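Local coordinates for glycoprotein E (PDB 2GIY) that pairs with gI into a receptor for the Fc part of host IgG and is required for cell-to-cell spread of the virus in epithelial cells, at residues V50-D55 against S89-R94; G144-V149 against I162-A167; T12-T17 against S34-A39. All coordinates share one frame; numbering follows the deposited sequence.

Contact 1: residues V50-D55 against S89-R94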
ATOM      1  N   VAL A  50       7.988   2.137 -13.363  1.00  9.80           N
ATOM      2  CA  VAL A  50       9.237   2.881 -13.421  1.00 10.21           C
ATOM      3  C   VAL A  50      10.160   2.668 -12.240  1.00 11.33           C
ATOM      4  O   VAL A  50       9.724   2.709 -11.090  1.00 11.76           O
ATOM      5  CB  VAL A  50       8.949   4.407 -13.517  1.00 10.57           C
ATOM      6  CG1 VAL A  50      10.250   5.192 -13.528  1.00 12.06           C
ATOM      7  CG2 VAL A  50       8.127   4.709 -14.762  1.00 12.51           C
ATOM      8  N   TRP A  51      11.438   2.444 -12.535  1.00 10.54           N
ATOM      9  CA  TRP A  51      12.445   2.283 -11.496  1.00  9.98           C
ATOM     10  C   TRP A  51      13.289   3.548 -11.470  1.00 11.49           C
ATOM     11  O   TRP A  51      13.768   4.007 -12.508  1.00 10.66           O
ATOM     12  CB  TRP A  51      13.364   1.080 -11.763  1.00 10.78           C
ATOM     13  CG  TRP A  51      12.789  -0.228 -11.323  1.00 12.42           C
ATOM     14  CD1 TRP A  51      12.167  -1.156 -12.109  1.00 13.47           C
ATOM     15  CD2 TRP A  51      12.759  -0.745  -9.986  1.00 12.35           C
ATOM     16  NE1 TRP A  51      11.753  -2.219 -11.343  1.00 12.00           N
ATOM     17  CE2 TRP A  51      12.103  -1.993 -10.037  1.00 13.12           C
ATOM     18  CE3 TRP A  51      13.224  -0.273  -8.751  1.00 12.46           C
ATOM     19  CZ2 TRP A  51      11.893  -2.782  -8.896  1.00 12.45           C
ATOM     20  CZ3 TRP A  51      13.015  -1.059  -7.609  1.00 12.51           C
ATOM     21  CH2 TRP A  51      12.356  -2.299  -7.695  1.00 14.70           C
ATOM     22  N   LEU A  52      13.454   4.111 -10.281  1.00 10.56           N
ATOM     23  CA  LEU A  52      14.255   5.314 -10.098  1.00 10.92           C
ATOM     24  C   LEU A  52      15.390   4.942  -9.152  1.00 11.46           C
ATOM     25  O   LEU A  52      15.196   4.149  -8.230  1.00 12.37           O
ATOM     26  CB  LEU A  52      13.406   6.431  -9.482  1.00  9.93           C
ATOM     27  CG  LEU A  52      12.147   6.813 -10.261  1.00 10.82           C
ATOM     28  CD1 LEU A  52      11.372   7.877  -9.482  1.00 12.12           C
ATOM     29  CD2 LEU A  52      12.529   7.324 -11.650  1.00 10.05           C
ATOM     30  N   ARG A  53      16.574   5.500  -9.393  1.00 11.44           N
ATOM     31  CA  ARG A  53      17.756   5.226  -8.579  1.00 11.82           C
ATOM     32  C   ARG A  53      18.287   6.545  -8.009  1.00 10.35           C
ATOM     33  O   ARG A  53      18.439   7.527  -8.734  1.00 11.90           O
ATOM     34  CB  ARG A  53      18.832   4.558  -9.450  1.00 14.42           C
ATOM     35  CG  ARG A  53      20.114   4.158  -8.727  1.00 18.01           C
ATOM     36  CD  ARG A  53      21.152   3.607  -9.710  1.00 18.81           C
ATOM     37  NE  ARG A  53      21.448   4.580 -10.763  1.00 20.81           N
ATOM     38  CZ  ARG A  53      22.343   4.409 -11.734  1.00 24.98           C
ATOM     39  NH1 ARG A  53      23.056   3.291 -11.809  1.00 19.64           N
ATOM     40  NH2 ARG A  53      22.522   5.367 -12.639  1.00 25.20           N
ATOM     41  N   PHE A  54      18.572   6.564  -6.713  1.00  9.87           N
ATOM     42  CA  PHE A  54      19.077   7.772  -6.074  1.00  9.75           C
ATOM     43  C   PHE A  54      20.415   7.549  -5.394  1.00 10.89           C
ATOM     44  O   PHE A  54      20.610   6.563  -4.674  1.00  9.57           O
ATOM     45  CB  PHE A  54      18.066   8.284  -5.043  1.00  9.77           C
ATOM     46  CG  PHE A  54      16.780   8.776  -5.647  1.00 10.18           C
ATOM     47  CD1 PHE A  54      16.654  10.096  -6.072  1.00 13.03           C
ATOM     48  CD2 PHE A  54      15.700   7.915  -5.807  1.00  9.76           C
ATOM     49  CE1 PHE A  54      15.467  10.553  -6.651  1.00 11.69           C
ATOM     50  CE2 PHE A  54      14.509   8.358  -6.384  1.00 11.43           C
ATOM     51  CZ  PHE A  54      14.392   9.684  -6.809  1.00 10.46           C
ATOM     52  N   ASP A  55      21.337   8.470  -5.639  1.00  8.90           N
ATOM     53  CA  ASP A  55      22.659   8.417  -5.031  1.00 10.78           C
ATOM     54  C   ASP A  55      22.505   8.622  -3.524  1.00 10.65           C
ATOM     55  O   ASP A  55      21.702   9.451  -3.079  1.00 11.67           O
ATOM     56  CB  ASP A  55      23.539   9.527  -5.616  1.00 10.61           C
ATOM     57  CG  ASP A  55      24.879   9.647  -4.909  1.00 12.93           C
ATOM     58  OD1 ASP A  55      25.753   8.786  -5.128  1.00 11.92           O
ATOM     59  OD2 ASP A  55      25.053  10.609  -4.128  1.00 12.33           O
ATOM     60  N   SER A  89      13.311  13.410  -4.247  1.00 12.82           N
ATOM     61  CA  SER A  89      12.123  14.238  -4.459  1.00 13.41           C
ATOM     62  C   SER A  89      11.866  14.600  -5.911  1.00 12.60           C
ATOM     63  O   SER A  89      10.822  15.166  -6.241  1.00 11.26           O
ATOM     64  CB  SER A  89      12.254  15.532  -3.654  1.00 13.13           C
ATOM     65  OG  SER A  89      13.368  16.291  -4.109  1.00 15.08           O
ATOM     66  N   THR A  90      12.823  14.303  -6.775  1.00 12.57           N
ATOM     67  CA  THR A  90      12.668  14.613  -8.187  1.00 12.36           C
ATOM     68  C   THR A  90      13.668  13.767  -8.957  1.00 13.06           C
ATOM     69  O   THR A  90      14.544  13.143  -8.361  1.00 13.14           O
ATOM     70  CB  THR A  90      12.932  16.116  -8.457  1.00 12.81           C
ATOM     71  OG1 THR A  90      12.483  16.457  -9.773  1.00 12.16           O
ATOM     72  CG2 THR A  90      14.425  16.425  -8.340  1.00 13.12           C
ATOM     73  N   TRP A  91      13.538  13.734 -10.276  1.00 12.12           N
ATOM     74  CA  TRP A  91      14.461  12.951 -11.072  1.00 12.89           C
ATOM     75  C   TRP A  91      14.497  13.420 -12.514  1.00 13.40           C
ATOM     76  O   TRP A  91      13.639  14.183 -12.964  1.00 13.51           O
ATOM     77  CB  TRP A  91      14.071  11.464 -11.004  1.00 14.03           C
ATOM     78  CG  TRP A  91      12.664  11.191 -11.461  1.00 14.43           C
ATOM     79  CD1 TRP A  91      12.254  10.900 -12.730  1.00 16.06           C
ATOM     80  CD2 TRP A  91      11.477  11.238 -10.658  1.00 15.15           C
ATOM     81  NE1 TRP A  91      10.886  10.762 -12.770  1.00 17.18           N
ATOM     82  CE2 TRP A  91      10.384  10.964 -11.510  1.00 16.85           C
ATOM     83  CE3 TRP A  91      11.232  11.482  -9.300  1.00 15.70           C
ATOM     84  CZ2 TRP A  91       9.059  10.932 -11.049  1.00 16.93           C
ATOM     85  CZ3 TRP A  91       9.912  11.450  -8.840  1.00 16.12           C
ATOM     86  CH2 TRP A  91       8.846  11.176  -9.715  1.00 15.86           C
ATOM     87  N   THR A  92      15.520  12.977 -13.227  1.00 12.48           N
ATOM     88  CA  THR A  92      15.681  13.304 -14.631  1.00 14.12           C
ATOM     89  C   THR A  92      15.687  11.962 -15.350  1.00 15.64           C
ATOM     90  O   THR A  92      14.670  11.545 -15.906  1.00 17.52           O
ATOM     91  CB  THR A  92      17.000  14.073 -14.882  1.00 12.93           C
ATOM     92  OG1 THR A  92      18.095  13.370 -14.282  1.00 13.94           O
ATOM     93  CG2 THR A  92      16.912  15.480 -14.279  1.00 13.41           C
ATOM     94  N   SER A  93      16.822  11.272 -15.308  1.00 16.81           N
ATOM     95  CA  SER A  93      16.944   9.963 -15.937  1.00 16.92           C
ATOM     96  C   SER A  93      16.159   8.922 -15.138  1.00 16.47           C
ATOM     97  O   SER A  93      16.113   8.978 -13.908  1.00 15.44           O
ATOM     98  CB  SER A  93      18.414   9.528 -15.984  1.00 19.03           C
ATOM     99  OG  SER A  93      19.193  10.407 -16.775  1.00 25.46           O
ATOM    100  N   ARG A  94      15.537   7.983 -15.844  1.00 13.87           N
ATOM    101  CA  ARG A  94      14.803   6.896 -15.205  1.00 14.78           C
ATOM    102  C   ARG A  94      15.641   5.645 -15.449  1.00 13.52           C
ATOM    103  O   ARG A  94      16.002   5.354 -16.590  1.00 13.13           O
ATOM    104  CB  ARG A  94      13.412   6.742 -15.825  1.00 16.82           C
ATOM    105  CG  ARG A  94      12.483   7.905 -15.521  1.00 22.31           C
ATOM    106  CD  ARG A  94      11.144   7.775 -16.229  1.00 27.67           C
ATOM    107  NE  ARG A  94      11.282   7.839 -17.681  1.00 32.18           N
ATOM    108  CZ  ARG A  94      10.259   7.835 -18.530  1.00 34.67           C
ATOM    109  NH1 ARG A  94       9.014   7.774 -18.072  1.00 36.30           N
ATOM    110  NH2 ARG A  94      10.478   7.892 -19.837  1.00 35.78           N
TER
HETATM  111  O   HOH W   1      16.637   6.814 -12.040  1.00 14.08           O
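Leu52 and Trp91 carry an apolar strand-to-loop contact, in which residues 89-94 drape over one face of strand 45-54 in the immunoglobulin V domain that forms the C-terminal part of the glycoprotein E ectodomain. Both segments lie within its Fc-binding region. The strand's place in the sheet is consistent with strand C of the V fold, and the loop leads into strand 96-103. No direct hydrogen bond joins the two segments; they meet through side-chain packing and one water. Both branches of Leu52 press on the indole: CD1 lies over the six-membered ring, 3.6 Å from its centroid and 14° off its normal, a CH-pi contact, while CD2 settles by the pyrrole part, 3.7 Å from Trp91 CD1. The indole reaches this place because Trp91 CG stands between its own backbone N and carbonyl carbon (chi1 57°). Beyond the leucine, the ring also touches Leu70 of helix 67-71 and Tyr151, so it is wedged between the sheet and an excursion of the chain.

Alternation along the strand brings Val50, Leu52 and Phe54 to the same face. At one end Val50 CG1 rests on the aliphatic part of Arg94, 3.8 Å from CD, and the methylene CG of Arg94 also touches Leu52 CD2. Trp51 turns the other way, its NE1 bonded to the carbonyl of Val131. The polar link is indirect: a water accepts from Arg53 N at 3.0 Å and donates to Ser93 O at 2.9 Å, before regular pairing with the next strand begins between Trp51 and Ala96. At the other end the phenylalanine meets the loop with its edge, Phe54 CE1 pointing in the ring plane at Thr90 O, 3.2 Å away.

Contact 2: residues G144-V149 against I162-A167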
ATOM      1  N   GLY A 144      22.428   2.077  -3.412  1.00  9.32           N
ATOM      2  CA  GLY A 144      21.655   3.300  -3.487  1.00 10.26           C
ATOM      3  C   GLY A 144      20.214   3.102  -3.074  1.00 10.67           C
ATOM      4  O   GLY A 144      19.830   2.023  -2.611  1.00 11.10           O
ATOM      5  N   LEU A 145      19.416   4.150  -3.232  1.00  9.12           N
ATOM      6  CA  LEU A 145      18.008   4.079  -2.888  1.00  9.80           C
ATOM      7  C   LEU A 145      17.213   3.926  -4.174  1.00 10.79           C
ATOM      8  O   LEU A 145      17.271   4.785  -5.058  1.00  9.77           O
ATOM      9  CB  LEU A 145      17.572   5.345  -2.148  1.00 11.22           C
ATOM     10  CG  LEU A 145      16.071   5.484  -1.882  1.00 10.27           C
ATOM     11  CD1 LEU A 145      15.582   4.312  -1.041  1.00 11.30           C
ATOM     12  CD2 LEU A 145      15.797   6.804  -1.174  1.00 10.81           C
ATOM     13  N   TYR A 146      16.481   2.822  -4.274  1.00 11.11           N
ATOM     14  CA  TYR A 146      15.672   2.545  -5.453  1.00 10.29           C
ATOM     15  C   TYR A 146      14.188   2.693  -5.155  1.00 11.16           C
ATOM     16  O   TYR A 146      13.709   2.261  -4.108  1.00 11.51           O
ATOM     17  CB  TYR A 146      15.933   1.119  -5.955  1.00  9.45           C
ATOM     18  CG  TYR A 146      17.327   0.886  -6.491  1.00  8.87           C
ATOM     19  CD1 TYR A 146      18.433   0.866  -5.637  1.00 10.30           C
ATOM     20  CD2 TYR A 146      17.546   0.707  -7.857  1.00  9.23           C
ATOM     21  CE1 TYR A 146      19.723   0.677  -6.132  1.00  9.28           C
ATOM     22  CE2 TYR A 146      18.835   0.516  -8.361  1.00 11.36           C
ATOM     23  CZ  TYR A 146      19.915   0.502  -7.492  1.00 10.14           C
ATOM     24  OH  TYR A 146      21.183   0.302  -7.986  1.00 10.81           O
ATOM     25  N   LEU A 147      13.468   3.312  -6.083  1.00 11.00           N
ATOM     26  CA  LEU A 147      12.030   3.480  -5.956  1.00 10.77           C
ATOM     27  C   LEU A 147      11.369   2.848  -7.174  1.00 11.63           C
ATOM     28  O   LEU A 147      11.839   3.004  -8.305  1.00 10.90           O
ATOM     29  CB  LEU A 147      11.643   4.965  -5.895  1.00 10.54           C
ATOM     30  CG  LEU A 147      11.488   5.600  -4.506  1.00 11.79           C
ATOM     31  CD1 LEU A 147      12.829   5.625  -3.790  1.00 13.59           C
ATOM     32  CD2 LEU A 147      10.929   7.016  -4.647  1.00 12.26           C
ATOM     33  N   CYS A 148      10.294   2.114  -6.934  1.00 10.20           N
ATOM     34  CA  CYS A 148       9.540   1.500  -8.010  1.00 11.72           C
ATOM     35  C   CYS A 148       8.214   2.242  -7.988  1.00 11.82           C
ATOM     36  O   CYS A 148       7.518   2.243  -6.971  1.00 11.46           O
ATOM     37  CB  CYS A 148       9.326   0.008  -7.750  1.00 11.31           C
ATOM     38  SG  CYS A 148       8.434  -0.814  -9.103  1.00 15.03           S
ATOM     39  N   VAL A 149       7.882   2.901  -9.096  1.00 11.31           N
ATOM     40  CA  VAL A 149       6.652   3.671  -9.183  1.00 11.16           C
ATOM     41  C   VAL A 149       5.754   3.161 -10.304  1.00 11.05           C
ATOM     42  O   VAL A 149       6.205   2.956 -11.429  1.00 12.50           O
ATOM     43  CB  VAL A 149       6.953   5.165  -9.449  1.00 11.18           C
ATOM     44  CG1 VAL A 149       5.666   5.974  -9.405  1.00 13.14           C
ATOM     45  CG2 VAL A 149       7.960   5.685  -8.422  1.00 13.80           C
ATOM     46  N   ILE A 162      13.212   0.594  -1.974  1.00 10.04           N
ATOM     47  CA  ILE A 162      14.104  -0.470  -1.549  1.00 10.41           C
ATOM     48  C   ILE A 162      15.518   0.083  -1.485  1.00 11.38           C
ATOM     49  O   ILE A 162      16.029   0.586  -2.485  1.00  9.45           O
ATOM     50  CB  ILE A 162      14.153  -1.645  -2.551  1.00 11.68           C
ATOM     51  CG1 ILE A 162      12.746  -2.121  -2.904  1.00 11.31           C
ATOM     52  CG2 ILE A 162      14.954  -2.798  -1.945  1.00 10.93           C
ATOM     53  CD1 ILE A 162      12.743  -3.190  -3.981  1.00 15.21           C
ATOM     54  N   THR A 163      16.142   0.022  -0.312  1.00 10.78           N
ATOM     55  CA  THR A 163      17.520   0.464  -0.207  1.00 11.26           C
ATOM     56  C   THR A 163      18.326  -0.789  -0.512  1.00 11.77           C
ATOM     57  O   THR A 163      18.296  -1.773   0.239  1.00 11.33           O
ATOM     58  CB  THR A 163      17.870   0.979   1.204  1.00 10.38           C
ATOM     59  OG1 THR A 163      17.158   2.194   1.460  1.00 12.33           O
ATOM     60  CG2 THR A 163      19.364   1.261   1.304  1.00 11.37           C
ATOM     61  N   ILE A 164      19.023  -0.758  -1.639  1.00  9.28           N
ATOM     62  CA  ILE A 164      19.823  -1.885  -2.086  1.00 10.14           C
ATOM     63  C   ILE A 164      21.281  -1.499  -1.962  1.00 10.66           C
ATOM     64  O   ILE A 164      21.760  -0.627  -2.687  1.00 10.01           O
ATOM     65  CB  ILE A 164      19.509  -2.213  -3.550  1.00  9.28           C
ATOM     66  CG1 ILE A 164      18.006  -2.459  -3.700  1.00  9.46           C
ATOM     67  CG2 ILE A 164      20.314  -3.431  -4.003  1.00 10.39           C
ATOM     68  CD1 ILE A 164      17.555  -2.708  -5.139  1.00 10.27           C
ATOM     69  N   SER A 165      22.001  -2.146  -1.054  1.00 11.96           N
ATOM     70  CA  SER A 165      23.402  -1.781  -0.886  1.00 13.98           C
ATOM     71  C   SER A 165      24.213  -2.698   0.005  1.00 13.30           C
ATOM     72  O   SER A 165      23.700  -3.663   0.574  1.00 13.01           O
ATOM     73  CB  SER A 165      23.493  -0.367  -0.329  1.00 18.83           C
ATOM     74  OG  SER A 165      22.869  -0.294   0.932  1.00 23.19           O
ATOM     75  N   THR A 166      25.500  -2.384   0.103  1.00 13.12           N
ATOM     76  CA  THR A 166      26.404  -3.134   0.955  1.00 14.35           C
ATOM     77  C   THR A 166      26.168  -2.577   2.353  1.00 15.05           C
ATOM     78  O   THR A 166      25.591  -1.498   2.502  1.00 13.80           O
ATOM     79  CB  THR A 166      27.874  -2.909   0.563  1.00 14.47           C
ATOM     80  OG1 THR A 166      28.213  -1.524   0.732  1.00 15.39           O
ATOM     81  CG2 THR A 166      28.104  -3.312  -0.884  1.00 14.61           C
ATOM     82  N   ALA A 167      26.608  -3.304   3.372  1.00 14.54           N
ATOM     83  CA  ALA A 167      26.414  -2.868   4.746  1.00 16.74           C
ATOM     84  C   ALA A 167      27.074  -1.519   5.042  1.00 15.50           C
ATOM     85  O   ALA A 167      26.476  -0.653   5.675  1.00 16.31           O
ATOM     86  CB  ALA A 167      26.942  -3.932   5.703  1.00 16.63           C
TER
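Gly144 and Ile164, and two residues farther along Tyr146 and Ile162, form hydrogen-bonded antiparallel pairs, each closed by two backbone bonds. The shortest runs from Ile162 N to Tyr146 O at 2.8 Å, and it is also the straightest, with 166° at the hydrogen. Between them, Leu145 faces Thr163 in a non-hydrogen-bonded pair. The strands are twisted against each other, their directions 142° apart over these residues.

Side chains meet on both faces of the pair. On the face of Tyr146, Ile162 and Ile164, the tip of Ile164 lies over the phenol: CD1 is 4.0 Å from the ring centroid, displaced toward the rim, in a CH-pi contact. The two side chains cross at about a right angle, and the isoleucine reaches the ring because CG1 is anti to its carbonyl carbon (chi1 -56°). Tyr146 CB meanwhile sits 3.5 Å from Ile162 O. On the opposite face Leu145 CD1 merely approaches Thr163 OG1, at 3.6 Å.

What fixes the phenol is the next shell. Tyr146 OH is bonded to the carbonyl of His142, four residues earlier, the tyrosine corner familiar from immunoglobulin and other Greek key domains. The ring also touches Arg53 and Leu95, whereas Leu145 is covered by Met63 and Ile65 of strand 63-66.

Together the segments form part of the hairpin of strands 144-152 and 155-165, consistent with strands F and G of the V fold, and every residue that touches is buried. On one flank Leu145, Leu147 and Val149 bond through their backbones to strand 45-54; on the other, strand 155-165 is joined in parallel by the short strand 20-22.

Contact 3: residues T12-T17 against S34-A39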
ATOM      1  N   THR A  12      -6.990  -0.105  -9.537  1.00 15.14           N
ATOM      2  CA  THR A  12      -6.364  -0.148  -8.224  1.00 16.28           C
ATOM      3  C   THR A  12      -5.054  -0.917  -8.345  1.00 15.98           C
ATOM      4  O   THR A  12      -5.029  -2.021  -8.881  1.00 16.70           O
ATOM      5  CB  THR A  12      -7.250  -0.864  -7.184  1.00 18.40           C
ATOM      6  OG1 THR A  12      -8.394  -0.055  -6.892  1.00 18.73           O
ATOM      7  CG2 THR A  12      -6.467  -1.115  -5.903  1.00 21.08           C
ATOM      8  N   VAL A  13      -3.968  -0.327  -7.860  1.00 14.77           N
ATOM      9  CA  VAL A  13      -2.675  -0.989  -7.910  1.00 15.30           C
ATOM     10  C   VAL A  13      -2.133  -1.149  -6.499  1.00 17.12           C
ATOM     11  O   VAL A  13      -2.099  -0.190  -5.724  1.00 16.57           O
ATOM     12  CB  VAL A  13      -1.654  -0.192  -8.745  1.00 14.29           C
ATOM     13  CG1 VAL A  13      -0.323  -0.948  -8.795  1.00 16.03           C
ATOM     14  CG2 VAL A  13      -2.191   0.033 -10.155  1.00 15.92           C
ATOM     15  N   ARG A  14      -1.721  -2.367  -6.168  1.00 17.25           N
ATOM     16  CA  ARG A  14      -1.175  -2.664  -4.850  1.00 19.59           C
ATOM     17  C   ARG A  14       0.245  -3.182  -5.046  1.00 18.82           C
ATOM     18  O   ARG A  14       0.483  -4.022  -5.909  1.00 18.17           O
ATOM     19  CB  ARG A  14      -2.037  -3.720  -4.149  1.00 22.42           C
ATOM     20  CG  ARG A  14      -1.742  -3.871  -2.664  1.00 29.77           C
ATOM     21  CD  ARG A  14      -2.719  -4.812  -1.958  1.00 32.03           C
ATOM     22  NE  ARG A  14      -2.460  -6.224  -2.237  1.00 36.64           N
ATOM     23  CZ  ARG A  14      -2.854  -6.866  -3.332  1.00 37.01           C
ATOM     24  NH1 ARG A  14      -3.539  -6.231  -4.273  1.00 39.94           N
ATOM     25  NH2 ARG A  14      -2.560  -8.149  -3.488  1.00 38.44           N
ATOM     26  N   MET A  15       1.185  -2.664  -4.259  1.00 17.91           N
ATOM     27  CA  MET A  15       2.581  -3.075  -4.354  1.00 17.85           C
ATOM     28  C   MET A  15       3.120  -3.547  -3.007  1.00 18.84           C
ATOM     29  O   MET A  15       2.786  -2.987  -1.962  1.00 18.04           O
ATOM     30  CB  MET A  15       3.446  -1.916  -4.860  1.00 18.06           C
ATOM     31  CG  MET A  15       4.910  -2.283  -5.065  1.00 18.25           C
ATOM     32  SD  MET A  15       5.954  -0.850  -5.434  1.00 19.64           S
ATOM     33  CE  MET A  15       5.217  -0.289  -6.963  1.00 15.05           C
ATOM     34  N   GLU A  16       3.960  -4.573  -3.046  1.00 18.43           N
ATOM     35  CA  GLU A  16       4.563  -5.128  -1.838  1.00 20.43           C
ATOM     36  C   GLU A  16       6.027  -5.460  -2.092  1.00 20.06           C
ATOM     37  O   GLU A  16       6.374  -6.016  -3.130  1.00 19.07           O
ATOM     38  CB  GLU A  16       3.828  -6.405  -1.417  1.00 24.16           C
ATOM     39  CG  GLU A  16       2.448  -6.188  -0.816  1.00 30.68           C
ATOM     40  CD  GLU A  16       2.507  -5.817   0.654  1.00 35.51           C
ATOM     41  OE1 GLU A  16       3.058  -6.614   1.444  1.00 38.26           O
ATOM     42  OE2 GLU A  16       2.004  -4.734   1.024  1.00 39.40           O
ATOM     43  N   THR A  17       6.885  -5.111  -1.142  1.00 20.39           N
ATOM     44  CA  THR A  17       8.306  -5.408  -1.258  1.00 19.60           C
ATOM     45  C   THR A  17       9.046  -5.050   0.016  1.00 18.05           C
ATOM     46  O   THR A  17       8.650  -4.135   0.731  1.00 17.88           O
ATOM     47  CB  THR A  17       8.978  -4.624  -2.404  1.00 19.80           C
ATOM     48  OG1 THR A  17      10.387  -4.898  -2.400  1.00 20.08           O
ATOM     49  CG2 THR A  17       8.766  -3.125  -2.221  1.00 20.43           C
ATOM     50  N   SER A  34       6.152  -7.284  -5.641  1.00 15.42           N
ATOM     51  CA  SER A  34       4.905  -7.891  -6.079  1.00 16.36           C
ATOM     52  C   SER A  34       3.948  -6.755  -6.400  1.00 15.65           C
ATOM     53  O   SER A  34       3.741  -5.852  -5.585  1.00 15.51           O
ATOM     54  CB  SER A  34       4.317  -8.772  -4.974  1.00 17.79           C
ATOM     55  OG  SER A  34       3.142  -9.418  -5.428  1.00 22.15           O
ATOM     56  N   ILE A  35       3.368  -6.796  -7.592  1.00 13.24           N
ATOM     57  CA  ILE A  35       2.450  -5.751  -8.019  1.00 12.58           C
ATOM     58  C   ILE A  35       1.189  -6.361  -8.612  1.00 13.17           C
ATOM     59  O   ILE A  35       1.260  -7.173  -9.532  1.00 12.36           O
ATOM     60  CB  ILE A  35       3.100  -4.862  -9.095  1.00 11.90           C
ATOM     61  CG1 ILE A  35       4.343  -4.176  -8.523  1.00 12.19           C
ATOM     62  CG2 ILE A  35       2.095  -3.825  -9.594  1.00 12.30           C
ATOM     63  CD1 ILE A  35       5.200  -3.522  -9.575  1.00 13.88           C
ATOM     64  N   HIS A  36       0.041  -5.955  -8.085  1.00 12.96           N
ATOM     65  CA  HIS A  36      -1.240  -6.446  -8.567  1.00 15.12           C
ATOM     66  C   HIS A  36      -2.062  -5.268  -9.054  1.00 13.90           C
ATOM     67  O   HIS A  36      -2.064  -4.202  -8.443  1.00 14.10           O
ATOM     68  CB  HIS A  36      -1.991  -7.164  -7.445  1.00 15.71           C
ATOM     69  CG  HIS A  36      -1.338  -8.434  -6.999  1.00 18.39           C
ATOM     70  ND1 HIS A  36      -1.714  -9.672  -7.473  1.00 20.88           N
ATOM     71  CD2 HIS A  36      -0.316  -8.656  -6.139  1.00 17.75           C
ATOM     72  CE1 HIS A  36      -0.952 -10.601  -6.924  1.00 18.35           C
ATOM     73  NE2 HIS A  36      -0.096 -10.011  -6.111  1.00 22.34           N
ATOM     74  N   ALA A  37      -2.755  -5.463 -10.168  1.00 14.02           N
ATOM     75  CA  ALA A  37      -3.594  -4.414 -10.719  1.00 14.43           C
ATOM     76  C   ALA A  37      -5.004  -4.962 -10.861  1.00 16.51           C
ATOM     77  O   ALA A  37      -5.196  -6.087 -11.322  1.00 17.99           O
ATOM     78  CB  ALA A  37      -3.055  -3.966 -12.078  1.00 13.39           C
ATOM     79  N   ILE A  38      -5.988  -4.173 -10.443  1.00 16.07           N
ATOM     80  CA  ILE A  38      -7.384  -4.579 -10.541  1.00 17.38           C
ATOM     81  C   ILE A  38      -8.164  -3.494 -11.274  1.00 16.65           C
ATOM     82  O   ILE A  38      -8.300  -2.378 -10.774  1.00 18.48           O
ATOM     83  CB  ILE A  38      -8.022  -4.787  -9.143  1.00 17.94           C
ATOM     84  CG1 ILE A  38      -7.274  -5.879  -8.377  1.00 20.53           C
ATOM     85  CG2 ILE A  38      -9.490  -5.173  -9.297  1.00 17.99           C
ATOM     86  CD1 ILE A  38      -7.857  -6.182  -7.005  1.00 23.71           C
ATOM     87  N   ALA A  39      -8.655  -3.813 -12.467  1.00 17.12           N
ATOM     88  CA  ALA A  39      -9.441  -2.854 -13.242  1.00 17.35           C
ATOM     89  C   ALA A  39     -10.893  -3.025 -12.811  1.00 18.51           C
ATOM     90  O   ALA A  39     -11.452  -4.112 -12.932  1.00 18.99           O
ATOM     91  CB  ALA A  39      -9.294  -3.126 -14.736  1.00 18.52           C
TER
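Thr12 O is held by two donors of the opposite strand: Ile38 N at 2.8 Å, lying in the carbonyl plane, and the weaker CA-H of Ala37, with CA at 3.3 Å. This doubled grip recurs along the antiparallel pair formed by strands 11-16 and 34-39, consistent with strands A and B of the immunoglobulin V fold. Six backbone hydrogen bonds join Thr12 to Ile38, Arg14 to His36 and Glu16 to Ser34, two for each pair, and the segment directions, 169° apart, depart little from antiparallel.

Val13, Met15, Ile35 and Ala37 share one face, from which Val13 and Met15 reach Val150 and Met15 also Cys148, both of strand 144-152. Ile35 is the apolar bridge, its CG2 at 3.8 Å from Val13 CG1 and its CG1 beside Met15 CG; backbone bonds from Ile35 also run to the second subunit, another copy of this protein.

Thr12, Arg14 and His36, on the other face, meet that subunit too. Arg14 starts extended, CG anti to its backbone N (chi1 -167°), then bends at chi3, which brings the guanidinium alongside the histidine. Arg14 NH1 forms a salt bridge with Glu67 OE2 of the second subunit, and His36 ND1 makes a weak hydrogen bond to the carbonyl of Pro178 of the same subunit. Guanidinium and imidazole planes are only 23° apart, and Arg14 NH2 lies over the His36 ring face, 3.5 Å from CD2.

How the contacts relate
The three contacts run from core to surface. Contact 2 is wholly buried, contact 1 partly so, and contact 3 lies at the surface of the chain, where the second subunit packs against it. Contacts 1 and 2 belong to the same sheet: strands 45-54 and 144-152 are neighbours, joined by backbone bonds such as Val50 O to Val149 N. Contact 3 belongs to the facing sheet and touches only contact 2, where Ile35 CD1 approaches Cys148 SG across the sandwich. Backbone pairing dominates contacts 2 and 3, whereas contact 1 depends on side chains and a water. Contact 3 adds a salt bridge to the second subunit; in the other two, aliphatic tips rest on aromatic faces.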